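PDB 3PZL: agmatine ureohydrolase, which probably hydrolyses agmatine to putrescine and urea at a centre of two manganese ions. Local coordinates for residues Y98-V103 with I126-V131; K36-G41 with D113-I118; D137-I142 with R219-V224; S49-S54 with P275-G280; S21-A26 with A57-R62. All blocks are in the same frame, centred on the assembly; numbering follows the deposited sequence.

Contact 1 of 5, residues Y98-V103 with I126-V131; sequences YVIDTV and ITVGAV
V103 of helix 96-112 is set into the side of helix 126-132, and its carbons can be followed in turn. CB already lies against a backbone carbonyl, 3.9 Å from I126 O. CG1, anti to the backbone N (chi1 163°), reaches further in: it is 3.4 Å from A130 N and also touches I126 O and G129 CA. CG2, the other branch, comes to 4.3 Å from I126 CB. G129 makes this depth possible, because a CB there would point at the neighbouring helix and overlap V103 CG1. Against the same bare backbone, I100 O lies 3.4 Å from G129 CA. The I100 side chain slants across V128, its CG2 3.9 Å from V128 CG1. G129 thus lets the two helices pack closely, their axes passing 7.4 Å apart at an angle of 37°. I42 of strand 37-42 touches V99, V103 and I126, which places both helices on one side of the parallel sheet in the alpha-beta-alpha fold of the arginase family.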
# COMPACT_ATOMS: atom_id res chain seq x y z
N TYR B 98 -33.72 -3.18 7.78
CA TYR B 98 -34.15 -2.49 6.56
C TYR B 98 -33.57 -3.05 5.25
O TYR B 98 -34.27 -3.10 4.23
CB TYR B 98 -33.88 -0.99 6.64
CG TYR B 98 -34.28 -0.23 5.39
CD1 TYR B 98 -35.62 -0.09 5.03
CD2 TYR B 98 -33.30 0.34 4.57
CE1 TYR B 98 -35.98 0.60 3.87
CE2 TYR B 98 -33.65 1.03 3.42
CZ TYR B 98 -34.99 1.16 3.07
OH TYR B 98 -35.31 1.86 1.92
N VAL B 99 -32.29 -3.45 5.26
CA VAL B 99 -31.67 -4.04 4.07
C VAL B 99 -32.21 -5.45 3.80
O VAL B 99 -32.72 -5.73 2.71
CB VAL B 99 -30.13 -4.04 4.17
CG1 VAL B 99 -29.53 -4.92 3.10
CG2 VAL B 99 -29.58 -2.64 4.02
N ILE B 100 -32.14 -6.32 4.80
CA ILE B 100 -32.70 -7.66 4.70
C ILE B 100 -34.14 -7.67 4.18
O ILE B 100 -34.49 -8.55 3.38
CB ILE B 100 -32.66 -8.39 6.03
CG1 ILE B 100 -31.23 -8.58 6.48
CG2 ILE B 100 -33.30 -9.76 5.92
CD1 ILE B 100 -31.15 -9.24 7.82
N ASP B 101 -34.97 -6.73 4.63
CA ASP B 101 -36.35 -6.61 4.15
C ASP B 101 -36.33 -6.16 2.72
O ASP B 101 -37.18 -6.55 1.95
CB ASP B 101 -37.17 -5.60 4.95
CG ASP B 101 -37.42 -6.06 6.35
OD1 ASP B 101 -37.09 -7.22 6.68
OD2 ASP B 101 -37.95 -5.25 7.14
N THR B 102 -35.35 -5.34 2.35
CA THR B 102 -35.30 -4.83 0.99
C THR B 102 -34.89 -5.95 0.05
O THR B 102 -35.48 -6.12 -1.02
CB THR B 102 -34.33 -3.64 0.84
OG1 THR B 102 -34.74 -2.56 1.70
CG2 THR B 102 -34.31 -3.17 -0.61
N VAL B 103 -33.88 -6.72 0.46
CA VAL B 103 -33.41 -7.85 -0.33
C VAL B 103 -34.56 -8.82 -0.62
O VAL B 103 -34.76 -9.19 -1.79
CB VAL B 103 -32.20 -8.57 0.34
CG1 VAL B 103 -31.97 -9.94 -0.24
CG2 VAL B 103 -30.95 -7.73 0.15
N ILE B 126 -26.92 -10.08 4.24
CA ILE B 126 -27.89 -9.81 3.20
C ILE B 126 -28.57 -11.07 2.67
O ILE B 126 -29.67 -11.01 2.13
CB ILE B 126 -27.29 -9.04 2.07
CG1 ILE B 126 -26.14 -9.81 1.42
CG2 ILE B 126 -26.78 -7.70 2.57
CD1 ILE B 126 -25.58 -9.17 0.17
N THR B 127 -27.88 -12.21 2.83
CA THR B 127 -28.35 -13.55 2.41
C THR B 127 -29.65 -13.94 3.11
O THR B 127 -30.53 -14.50 2.49
CB THR B 127 -27.25 -14.62 2.64
OG1 THR B 127 -26.23 -14.42 1.68
CG2 THR B 127 -27.74 -16.00 2.44
N VAL B 128 -29.77 -13.63 4.38
CA VAL B 128 -30.99 -13.87 5.13
C VAL B 128 -32.21 -13.44 4.29
O VAL B 128 -33.18 -14.20 4.14
CB VAL B 128 -30.95 -13.15 6.51
CG1 VAL B 128 -32.25 -13.30 7.26
CG2 VAL B 128 -29.78 -13.66 7.35
N GLY B 129 -32.15 -12.24 3.72
CA GLY B 129 -33.23 -11.72 2.92
C GLY B 129 -33.62 -12.74 1.90
O GLY B 129 -34.73 -13.26 1.93
N ALA B 130 -32.69 -13.05 1.02
CA ALA B 130 -32.92 -14.00 -0.05
C ALA B 130 -33.50 -15.34 0.46
O ALA B 130 -34.37 -15.91 -0.19
CB ALA B 130 -31.63 -14.21 -0.83
N VAL B 131 -33.08 -15.80 1.64
CA VAL B 131 -33.58 -17.07 2.19
C VAL B 131 -35.07 -17.03 2.57
O VAL B 131 -35.73 -18.05 2.56
CB VAL B 131 -32.77 -17.54 3.41
CG1 VAL B 131 -33.19 -18.96 3.80
CG2 VAL B 131 -31.28 -17.51 3.11

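Contact 2 of 5, residues K36-G41 with D113-I118; sequences KYVVFG and DGKIPI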
# COMPACT_ATOMS: atom_id res chain seq x y z
N LYS B 36 -32.31 -12.74 -18.16
CA LYS B 36 -32.45 -14.04 -17.46
C LYS B 36 -31.73 -13.94 -16.14
O LYS B 36 -32.20 -14.44 -15.11
CB LYS B 36 -31.83 -15.22 -18.23
CG LYS B 36 -32.38 -15.51 -19.64
CD LYS B 36 -31.84 -16.84 -20.15
CE LYS B 36 -31.85 -16.96 -21.68
NZ LYS B 36 -31.03 -18.15 -22.12
N TYR B 37 -30.58 -13.28 -16.19
CA TYR B 37 -29.73 -13.10 -15.00
C TYR B 37 -29.66 -11.62 -14.60
O TYR B 37 -29.28 -10.75 -15.37
CB TYR B 37 -28.32 -13.67 -15.25
CG TYR B 37 -28.28 -15.12 -15.65
CD1 TYR B 37 -28.32 -16.13 -14.67
CD2 TYR B 37 -28.19 -15.50 -16.98
CE1 TYR B 37 -28.26 -17.47 -15.03
CE2 TYR B 37 -28.14 -16.84 -17.34
CZ TYR B 37 -28.18 -17.82 -16.36
OH TYR B 37 -28.14 -19.16 -16.68
N VAL B 38 -30.05 -11.35 -13.37
CA VAL B 38 -30.14 -10.00 -12.92
C VAL B 38 -29.17 -9.79 -11.76
O VAL B 38 -29.34 -10.32 -10.65
CB VAL B 38 -31.57 -9.68 -12.51
CG1 VAL B 38 -31.69 -8.23 -12.10
CG2 VAL B 38 -32.49 -9.97 -13.65
N VAL B 39 -28.13 -9.03 -12.06
CA VAL B 39 -27.03 -8.77 -11.15
C VAL B 39 -27.30 -7.45 -10.47
O VAL B 39 -27.64 -6.46 -11.13
CB VAL B 39 -25.70 -8.66 -11.92
CG1 VAL B 39 -24.63 -8.00 -11.08
CG2 VAL B 39 -25.27 -10.03 -12.40
N PHE B 40 -27.14 -7.43 -9.15
CA PHE B 40 -27.37 -6.23 -8.37
C PHE B 40 -26.51 -6.19 -7.12
O PHE B 40 -26.21 -7.21 -6.51
CB PHE B 40 -28.86 -6.05 -8.04
CG PHE B 40 -29.46 -7.16 -7.22
CD1 PHE B 40 -30.05 -8.25 -7.83
CD2 PHE B 40 -29.42 -7.10 -5.83
CE1 PHE B 40 -30.58 -9.28 -7.07
CE2 PHE B 40 -29.96 -8.11 -5.08
CZ PHE B 40 -30.54 -9.20 -5.69
N GLY B 41 -26.12 -4.98 -6.74
CA GLY B 41 -25.29 -4.78 -5.59
C GLY B 41 -26.04 -4.27 -4.39
O GLY B 41 -26.99 -3.50 -4.51
N ASP B 113 -40.62 -13.67 -11.71
CA ASP B 113 -40.56 -13.41 -13.12
C ASP B 113 -39.71 -14.44 -13.81
O ASP B 113 -39.38 -14.28 -14.99
CB ASP B 113 -40.01 -12.01 -13.38
CG ASP B 113 -40.82 -10.94 -12.67
OD1 ASP B 113 -41.98 -11.23 -12.27
OD2 ASP B 113 -40.30 -9.81 -12.51
N GLY B 114 -39.36 -15.49 -13.07
CA GLY B 114 -38.55 -16.59 -13.57
C GLY B 114 -37.14 -16.18 -13.94
O GLY B 114 -36.49 -16.81 -14.78
N LYS B 115 -36.68 -15.10 -13.32
CA LYS B 115 -35.36 -14.59 -13.54
C LYS B 115 -34.46 -15.15 -12.47
O LYS B 115 -34.94 -15.71 -11.49
CB LYS B 115 -35.39 -13.06 -13.48
CG LYS B 115 -35.85 -12.43 -14.76
CD LYS B 115 -36.58 -11.15 -14.53
CE LYS B 115 -36.78 -10.40 -15.82
NZ LYS B 115 -37.09 -11.30 -16.97
N ILE B 116 -33.15 -15.02 -12.65
CA ILE B 116 -32.17 -15.51 -11.66
C ILE B 116 -31.35 -14.40 -11.01
O ILE B 116 -30.48 -13.79 -11.67
CB ILE B 116 -31.29 -16.59 -12.24
CG1 ILE B 116 -32.13 -17.83 -12.44
CG2 ILE B 116 -30.19 -16.95 -11.30
CD1 ILE B 116 -31.51 -18.82 -13.31
N PRO B 117 -31.62 -14.12 -9.73
CA PRO B 117 -30.95 -13.04 -9.01
C PRO B 117 -29.49 -13.38 -8.67
O PRO B 117 -29.22 -14.43 -8.11
CB PRO B 117 -31.79 -12.90 -7.72
CG PRO B 117 -32.44 -14.21 -7.55
CD PRO B 117 -32.72 -14.70 -8.94
N ILE B 118 -28.56 -12.48 -9.03
CA ILE B 118 -27.17 -12.62 -8.61
C ILE B 118 -26.83 -11.45 -7.72
O ILE B 118 -26.61 -10.33 -8.20
CB ILE B 118 -26.22 -12.66 -9.81
CG1 ILE B 118 -26.60 -13.82 -10.74
CG2 ILE B 118 -24.77 -12.78 -9.33
CD1 ILE B 118 -25.78 -13.84 -11.97
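The F40 ring meets the neighbouring strand in two ways: I118 O lies over one face, 4.0 Å above the ring plane and offset toward the rim, and P117 CB approaches the edge in plane, 3.9 Å from F40 CE1. CG of F40 stands between the backbone N and the carbonyl carbon (chi1 61°), a setting that brings the ring beside P117, both side chains pointing the same way. F20 of the second subunit meets the F40 ring with its own. The Y37 ring runs side by side with I116, CD1 lying 3.9 Å from I116 CB, while its hydroxyl is hydrogen-bonded to E298 and R297 of helix 281-303. Between the side chains the backbones pair as parallel strands. V38 bonds to both sides of P117, giving its N to I116 O and taking I118 N on its O; this second bond is 2.8 Å long and nearly straight at the hydrogen (178°). I116 N to K36 O and F40 N to I118 O extend the pairing at its two ends. Strand 84-90 pairs on the other side of 37-42, through backbone bonds of Y37 and V39 with A85, and helix 96-112 joins it to strand 116-121 in a beta-alpha-beta crossover. G114, with positive phi, closes that helix in a Schellman motif. On the side of Y37 and I116, V39 CG2 packs on I118 CB at 3.8 Å. K115 NZ turns back to A35 O and E33 O.

Contact 3 of 5, residues D137-I142 with R219-V224; sequences DVDLVI and RKSRRV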
# COMPACT_ATOMS: atom_id res chain seq x y z
N ASP B 137 -39.01 -26.51 -1.81
CA ASP B 137 -38.15 -27.52 -2.44
C ASP B 137 -36.69 -27.10 -2.51
O ASP B 137 -35.81 -27.96 -2.60
CB ASP B 137 -38.67 -27.90 -3.83
CG ASP B 137 -38.87 -26.68 -4.74
OD1 ASP B 137 -39.46 -25.68 -4.29
OD2 ASP B 137 -38.45 -26.73 -5.92
N VAL B 138 -36.44 -25.79 -2.47
CA VAL B 138 -35.11 -25.22 -2.60
C VAL B 138 -34.29 -25.50 -1.34
O VAL B 138 -34.75 -25.26 -0.24
CB VAL B 138 -35.18 -23.67 -2.86
CG1 VAL B 138 -33.79 -23.06 -2.95
CG2 VAL B 138 -35.94 -23.36 -4.13
N ASP B 139 -33.07 -26.01 -1.50
CA ASP B 139 -32.12 -26.14 -0.39
C ASP B 139 -31.02 -25.09 -0.52
O ASP B 139 -30.78 -24.55 -1.60
CB ASP B 139 -31.50 -27.53 -0.38
CG ASP B 139 -32.48 -28.62 0.07
OD1 ASP B 139 -32.08 -29.81 0.08
OD2 ASP B 139 -33.64 -28.31 0.44
N LEU B 140 -30.35 -24.80 0.60
CA LEU B 140 -29.35 -23.76 0.68
C LEU B 140 -27.96 -24.36 0.77
O LEU B 140 -27.70 -25.19 1.64
CB LEU B 140 -29.62 -22.87 1.89
CG LEU B 140 -28.66 -21.69 2.17
CD1 LEU B 140 -28.74 -20.61 1.13
CD2 LEU B 140 -28.92 -21.11 3.54
N VAL B 141 -27.07 -23.94 -0.13
CA VAL B 141 -25.68 -24.43 -0.13
C VAL B 141 -24.70 -23.29 0.07
O VAL B 141 -24.55 -22.44 -0.81
CB VAL B 141 -25.29 -25.20 -1.41
CG1 VAL B 141 -23.93 -25.82 -1.20
CG2 VAL B 141 -26.32 -26.30 -1.74
N ILE B 142 -24.03 -23.31 1.22
CA ILE B 142 -23.18 -22.22 1.64
C ILE B 142 -21.68 -22.57 1.60
O ILE B 142 -21.27 -23.63 2.09
CB ILE B 142 -23.55 -21.76 3.07
CG1 ILE B 142 -25.06 -21.52 3.19
CG2 ILE B 142 -22.76 -20.50 3.43
CD1 ILE B 142 -25.49 -20.94 4.48
N ARG B 219 -27.91 -35.12 -5.18
CA ARG B 219 -28.89 -36.19 -5.04
C ARG B 219 -30.07 -35.80 -4.17
O ARG B 219 -31.22 -36.07 -4.52
CB ARG B 219 -28.24 -37.46 -4.52
CG ARG B 219 -27.46 -38.19 -5.60
CD ARG B 219 -26.46 -39.15 -4.98
NE ARG B 219 -25.77 -39.99 -5.98
CZ ARG B 219 -24.74 -39.59 -6.74
NH1 ARG B 219 -24.29 -38.33 -6.63
NH2 ARG B 219 -24.16 -40.43 -7.61
N LYS B 220 -29.79 -35.16 -3.04
CA LYS B 220 -30.80 -34.79 -2.06
C LYS B 220 -31.79 -33.72 -2.53
O LYS B 220 -32.99 -33.87 -2.37
CB LYS B 220 -30.14 -34.33 -0.75
CG LYS B 220 -31.14 -34.08 0.35
CD LYS B 220 -30.50 -34.06 1.71
CE LYS B 220 -31.60 -34.17 2.82
NZ LYS B 220 -31.00 -33.67 4.12
N SER B 221 -31.27 -32.65 -3.11
CA SER B 221 -32.04 -31.43 -3.40
C SER B 221 -32.51 -31.35 -4.84
O SER B 221 -31.79 -31.71 -5.77
CB SER B 221 -31.15 -30.24 -3.14
OG SER B 221 -30.37 -30.43 -1.96
N ARG B 222 -33.71 -30.83 -5.04
CA ARG B 222 -34.21 -30.67 -6.39
C ARG B 222 -33.77 -29.33 -6.94
O ARG B 222 -33.41 -29.21 -8.10
CB ARG B 222 -35.73 -30.77 -6.40
CG ARG B 222 -36.25 -32.09 -5.84
CD ARG B 222 -37.74 -32.14 -5.88
NE ARG B 222 -38.24 -33.38 -5.29
CZ ARG B 222 -39.25 -34.08 -5.78
NH1 ARG B 222 -39.85 -33.69 -6.90
NH2 ARG B 222 -39.63 -35.20 -5.18
N ARG B 223 -33.81 -28.31 -6.10
CA ARG B 223 -33.30 -27.00 -6.46
C ARG B 223 -32.37 -26.46 -5.37
O ARG B 223 -32.41 -26.92 -4.21
CB ARG B 223 -34.46 -26.05 -6.75
CG ARG B 223 -35.15 -26.34 -8.08
CD ARG B 223 -36.59 -25.95 -8.00
NE ARG B 223 -36.84 -24.56 -8.37
CZ ARG B 223 -37.83 -23.83 -7.86
NH1 ARG B 223 -38.64 -24.34 -6.94
NH2 ARG B 223 -38.01 -22.56 -8.27
N VAL B 224 -31.50 -25.51 -5.72
CA VAL B 224 -30.71 -24.85 -4.68
C VAL B 224 -30.59 -23.34 -4.81
O VAL B 224 -30.92 -22.73 -5.85
CB VAL B 224 -29.33 -25.47 -4.52
CG1 VAL B 224 -29.45 -26.93 -4.13
CG2 VAL B 224 -28.49 -25.30 -5.79
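S221, the first residue beyond helix 202-220, gives its hydroxyl to D139: S221 OG is 2.7 Å from D139 OD1 and comes from the anti side, 31° out of the carboxylate plane. With CG of D139 anti to its carbonyl carbon (chi1 -72°), the carboxylate is turned to this serine. A valine in place of D139 would take away the carboxylate, and the S221 hydroxyl would probably lose its acceptor on this strand. Next, R223 places its guanidinium under V138 CG2, which lies 4.0 Å over one face, while the D137 carboxylate makes a salt bridge with NH1 at the edge; the position of D137 OD2 is doubtful, so its length carries little weight. The backbone bond from D139 N to R223 O is better defined, at 2.9 Å and 175°. V224 follows, its CG1 packing on V141 CG2 at 4.0 Å. The contact lies near the beginnings of the neighbouring parallel strands 138-143 and 223-229, which in the arginase fold lead at their far ends to the manganese ligands D144 and D229.

Contact 4 of 5, residues S49-S54 with P275-G280; sequences SYRRGS and PLYDNG
The side chain of R51 lies across one face of the Y277 ring. Its CD is 3.7 Å from the ring centroid and 12° off the normal, a CH-pi contact; CG, one carbon nearer the backbone, lies 3.5 Å from Y277 CZ. The chain is extended from CG to NE, which carries the guanidinium past the ring with the two planes 17° apart; R51 NE comes to 3.6 Å from Y277 CD2. At the ring edge, in plane, R52 O lies 3.4 Å from Y277 CE1. Beside the ring, L276 CD1 rests 3.9 Å from the bare CA of G53, where a CB would collide with it. Replacing the Y277 ring by an alanine methyl would probably open a gap over the R51 methylenes, which lose their packing surface. The next shell fixes these parts: S274 OG bonds R52 O, and D45 takes G53 N. R51 is held at its far end by V241 O through NH1 and by N281 of the fourth subunit through NH2. L276 packs on Y277 of the third subunit and Y277 on L276 of that subunit. The contact joins the loops after strands 37-42 and 265-271, the R51 side chain about 8 Å from that of the manganese ligand D231. Methylenes thus lie on the ring while guanidinium N-H groups reach oxygen acceptors, so one arginine serves both loop packing and subunit association.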
# COMPACT_ATOMS: atom_id res chain seq x y z
N SER B 49 -17.01 -6.49 11.91
CA SER B 49 -16.13 -5.99 12.95
C SER B 49 -14.68 -5.88 12.54
O SER B 49 -14.07 -4.81 12.71
CB SER B 49 -16.22 -6.84 14.20
OG SER B 49 -15.28 -6.33 15.13
N TYR B 50 -14.12 -6.98 12.04
CA TYR B 50 -12.69 -7.06 11.84
C TYR B 50 -12.15 -6.16 10.69
O TYR B 50 -11.54 -5.12 10.95
CB TYR B 50 -12.22 -8.50 11.74
CG TYR B 50 -10.72 -8.57 11.73
CD1 TYR B 50 -10.00 -8.09 12.80
CD2 TYR B 50 -10.01 -9.10 10.65
CE1 TYR B 50 -8.64 -8.12 12.82
CE2 TYR B 50 -8.65 -9.15 10.68
CZ TYR B 50 -7.97 -8.63 11.77
OH TYR B 50 -6.59 -8.65 11.86
N ARG B 51 -12.33 -6.56 9.44
CA ARG B 51 -11.91 -5.75 8.32
C ARG B 51 -13.15 -5.16 7.73
O ARG B 51 -14.15 -5.85 7.54
CB ARG B 51 -11.23 -6.59 7.25
CG ARG B 51 -9.78 -6.91 7.54
CD ARG B 51 -9.23 -7.81 6.50
NE ARG B 51 -7.86 -8.20 6.79
CZ ARG B 51 -7.16 -9.09 6.08
NH1 ARG B 51 -7.70 -9.73 5.04
NH2 ARG B 51 -5.92 -9.37 6.42
N ARG B 52 -13.08 -3.88 7.42
CA ARG B 52 -14.24 -3.23 6.85
C ARG B 52 -14.01 -2.75 5.41
O ARG B 52 -12.89 -2.72 4.95
CB ARG B 52 -14.79 -2.16 7.78
CG ARG B 52 -16.27 -2.09 7.63
CD ARG B 52 -16.89 -1.22 8.64
NE ARG B 52 -17.65 -1.92 9.67
CZ ARG B 52 -18.94 -1.70 9.91
NH1 ARG B 52 -19.63 -0.80 9.19
NH2 ARG B 52 -19.54 -2.34 10.90
N GLY B 53 -15.09 -2.46 4.67
CA GLY B 53 -14.96 -2.18 3.24
C GLY B 53 -15.77 -3.05 2.28
O GLY B 53 -15.81 -2.77 1.09
N SER B 54 -16.43 -4.09 2.78
CA SER B 54 -17.42 -4.83 1.96
C SER B 54 -18.32 -3.93 1.09
O SER B 54 -18.53 -4.24 -0.08
CB SER B 54 -18.33 -5.66 2.83
OG SER B 54 -17.75 -6.90 3.02
N PRO B 275 -12.32 -4.93 -1.07
CA PRO B 275 -11.35 -4.49 -2.13
C PRO B 275 -10.22 -3.59 -1.60
O PRO B 275 -9.20 -3.48 -2.27
CB PRO B 275 -12.19 -3.70 -3.11
CG PRO B 275 -13.63 -3.83 -2.62
CD PRO B 275 -13.65 -4.34 -1.23
N LEU B 276 -10.41 -2.96 -0.44
CA LEU B 276 -9.38 -2.09 0.17
C LEU B 276 -8.14 -2.86 0.63
O LEU B 276 -7.03 -2.28 0.77
CB LEU B 276 -9.95 -1.31 1.37
CG LEU B 276 -11.24 -0.48 1.13
CD1 LEU B 276 -11.85 0.11 2.43
CD2 LEU B 276 -11.03 0.61 0.06
N TYR B 277 -8.32 -4.17 0.82
CA TYR B 277 -7.26 -4.99 1.39
C TYR B 277 -6.35 -5.72 0.42
O TYR B 277 -5.47 -6.44 0.88
CB TYR B 277 -7.82 -5.95 2.41
CG TYR B 277 -8.14 -5.26 3.71
CD1 TYR B 277 -9.37 -4.59 3.87
CD2 TYR B 277 -7.20 -5.27 4.78
CE1 TYR B 277 -9.67 -3.95 5.06
CE2 TYR B 277 -7.50 -4.62 5.99
CZ TYR B 277 -8.73 -3.95 6.11
OH TYR B 277 -9.03 -3.33 7.29
N ASP B 278 -6.53 -5.51 -0.89
CA ASP B 278 -5.57 -6.02 -1.88
C ASP B 278 -5.57 -5.15 -3.11
O ASP B 278 -6.18 -4.09 -3.11
CB ASP B 278 -5.79 -7.51 -2.24
CG ASP B 278 -6.98 -7.75 -3.19
OD1 ASP B 278 -7.67 -6.79 -3.62
OD2 ASP B 278 -7.25 -8.92 -3.52
N ASN B 279 -4.87 -5.60 -4.16
CA ASN B 279 -4.77 -4.83 -5.41
C ASN B 279 -5.75 -5.23 -6.49
O ASN B 279 -5.67 -4.72 -7.61
CB ASN B 279 -3.36 -4.90 -5.95
CG ASN B 279 -2.47 -3.86 -5.31
OD1 ASN B 279 -2.91 -2.72 -5.05
ND2 ASN B 279 -1.22 -4.23 -5.08
N GLY B 280 -6.67 -6.14 -6.18
CA GLY B 280 -7.71 -6.48 -7.15
C GLY B 280 -7.89 -7.97 -7.37
O GLY B 280 -8.90 -8.39 -7.95

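Contact 5 of 5, residues S21-A26 with A57-R62; sequences SLKKIA and APDSIR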
# COMPACT_ATOMS: atom_id res chain seq x y z
N SER B 21 -21.57 6.29 -20.87
CA SER B 21 -22.38 5.39 -20.05
C SER B 21 -21.87 5.25 -18.62
O SER B 21 -20.67 5.32 -18.36
CB SER B 21 -22.45 4.02 -20.74
OG SER B 21 -21.14 3.60 -21.05
N LEU B 22 -22.79 5.05 -17.69
CA LEU B 22 -22.41 4.80 -16.32
C LEU B 22 -21.70 3.45 -16.26
O LEU B 22 -21.80 2.65 -17.19
CB LEU B 22 -23.63 4.85 -15.39
CG LEU B 22 -24.37 6.20 -15.41
CD1 LEU B 22 -25.43 6.31 -14.30
CD2 LEU B 22 -23.39 7.37 -15.29
N LYS B 23 -20.98 3.22 -15.17
CA LYS B 23 -20.20 2.01 -14.95
C LYS B 23 -21.12 0.84 -14.63
O LYS B 23 -22.05 0.96 -13.83
CB LYS B 23 -19.23 2.25 -13.77
CG LYS B 23 -18.27 1.15 -13.45
CD LYS B 23 -17.45 1.52 -12.23
CE LYS B 23 -16.40 0.50 -11.86
NZ LYS B 23 -15.73 0.79 -10.56
N LYS B 24 -20.84 -0.30 -15.25
CA LYS B 24 -21.51 -1.56 -14.90
C LYS B 24 -20.77 -2.83 -15.38
O LYS B 24 -19.68 -2.77 -15.90
CB LYS B 24 -22.94 -1.56 -15.43
CG LYS B 24 -23.02 -1.45 -16.96
CD LYS B 24 -24.44 -1.74 -17.44
CE LYS B 24 -24.53 -1.60 -18.96
NZ LYS B 24 -25.97 -1.88 -19.44
N ILE B 25 -21.38 -3.98 -15.17
CA ILE B 25 -20.80 -5.20 -15.68
C ILE B 25 -20.85 -5.21 -17.20
O ILE B 25 -21.92 -5.13 -17.80
CB ILE B 25 -21.50 -6.41 -15.09
CG1 ILE B 25 -21.15 -6.49 -13.60
CG2 ILE B 25 -21.06 -7.68 -15.87
CD1 ILE B 25 -21.47 -7.82 -12.94
N ALA B 26 -19.69 -5.34 -17.81
CA ALA B 26 -19.58 -5.06 -19.23
C ALA B 26 -20.53 -5.88 -20.09
O ALA B 26 -20.94 -5.44 -21.15
CB ALA B 26 -18.15 -5.24 -19.69
N ALA B 57 -17.44 -3.64 -2.46
CA ALA B 57 -17.17 -4.84 -3.25
C ALA B 57 -17.87 -4.80 -4.62
O ALA B 57 -17.23 -5.04 -5.64
CB ALA B 57 -17.52 -6.09 -2.48
N PRO B 58 -19.17 -4.46 -4.66
CA PRO B 58 -19.85 -4.53 -5.93
C PRO B 58 -19.23 -3.58 -6.93
O PRO B 58 -19.06 -3.94 -8.10
CB PRO B 58 -21.29 -4.13 -5.58
CG PRO B 58 -21.45 -4.44 -4.19
CD PRO B 58 -20.10 -4.10 -3.58
N ASP B 59 -18.87 -2.39 -6.50
CA ASP B 59 -18.17 -1.52 -7.40
C ASP B 59 -16.84 -2.14 -7.89
O ASP B 59 -16.52 -2.08 -9.10
CB ASP B 59 -17.93 -0.15 -6.78
CG ASP B 59 -17.27 0.79 -7.75
OD1 ASP B 59 -17.84 1.00 -8.82
OD2 ASP B 59 -16.17 1.32 -7.48
N SER B 60 -16.07 -2.73 -6.99
CA SER B 60 -14.78 -3.27 -7.41
C SER B 60 -14.92 -4.49 -8.36
O SER B 60 -14.08 -4.69 -9.28
CB SER B 60 -13.89 -3.61 -6.23
OG SER B 60 -14.47 -4.63 -5.43
N ILE B 61 -15.98 -5.27 -8.16
CA ILE B 61 -16.28 -6.35 -9.07
C ILE B 61 -16.57 -5.86 -10.51
O ILE B 61 -16.13 -6.45 -11.49
CB ILE B 61 -17.39 -7.30 -8.52
CG1 ILE B 61 -16.84 -8.11 -7.36
CG2 ILE B 61 -17.89 -8.29 -9.56
CD1 ILE B 61 -17.91 -8.65 -6.49
N ARG B 62 -17.31 -4.78 -10.63
CA ARG B 62 -17.59 -4.22 -11.95
C ARG B 62 -16.29 -3.74 -12.61
O ARG B 62 -16.14 -3.78 -13.82
CB ARG B 62 -18.57 -3.04 -11.81
CG ARG B 62 -19.93 -3.39 -11.23
CD ARG B 62 -20.92 -2.20 -11.19
NE ARG B 62 -22.24 -2.64 -10.72
CZ ARG B 62 -22.68 -2.58 -9.45
NH1 ARG B 62 -21.93 -2.08 -8.47
NH2 ARG B 62 -23.89 -3.05 -9.16
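A reciprocal salt-bridge cluster between two subunits is built on K23 of the N-terminal loop and D59 of helix 57-65. Within the chain, K23 NZ is 2.7 Å from D59 OD1 and approaches from above the carboxylate, 43° out of its plane; a second, weak bond runs from NZ to D59 O. The lysine is extended throughout, with CG anti to the backbone N (chi1 -175°), and crosses the aspartate at about a right angle. D59 OD2 is paired with K23 of the second subunit, and K23 NZ in return with D59 of that subunit, so each charge has a mate on both chains. Further along the helix, R62 lies against the loop backbone. Its CD is 3.8 Å from K24 CA, and its CG meets I25 CG1 at 4.1 Å, the two side chains crossing nearly at right angles. The guanidinium then leaves the loop for D86 through NE and D89 through NH1; D86 OD2 also takes I25 N, tying loop and arginine to the same carboxylate. With S21 pairing antiparallel with a strand of the second subunit, these features mark an N-terminal arm that spans a subunit interface.

Contacts 2 and 3 lie on one eight-stranded parallel sheet, their centres about 18 Å apart. Contact 1 packs two helices on the sheet near contact 2, centres about 15 Å apart; strand 116-121 of contact 2 lies between those helices in the chain. Contacts 4 and 5 belong to loops and the helix 57-65, with centres about 17 Å apart, and touch where P275 packs on S60. Contact 5 also reaches contact 2, I25 packing on V39. Along the chain, contact 5 crosses contacts 2 and 4, while contacts 1 and 3, in that order, are nested inside contact 4. Contacts 2, 4 and 5 reach neighbouring subunits of the six-chain assembly; contact 3 touches none.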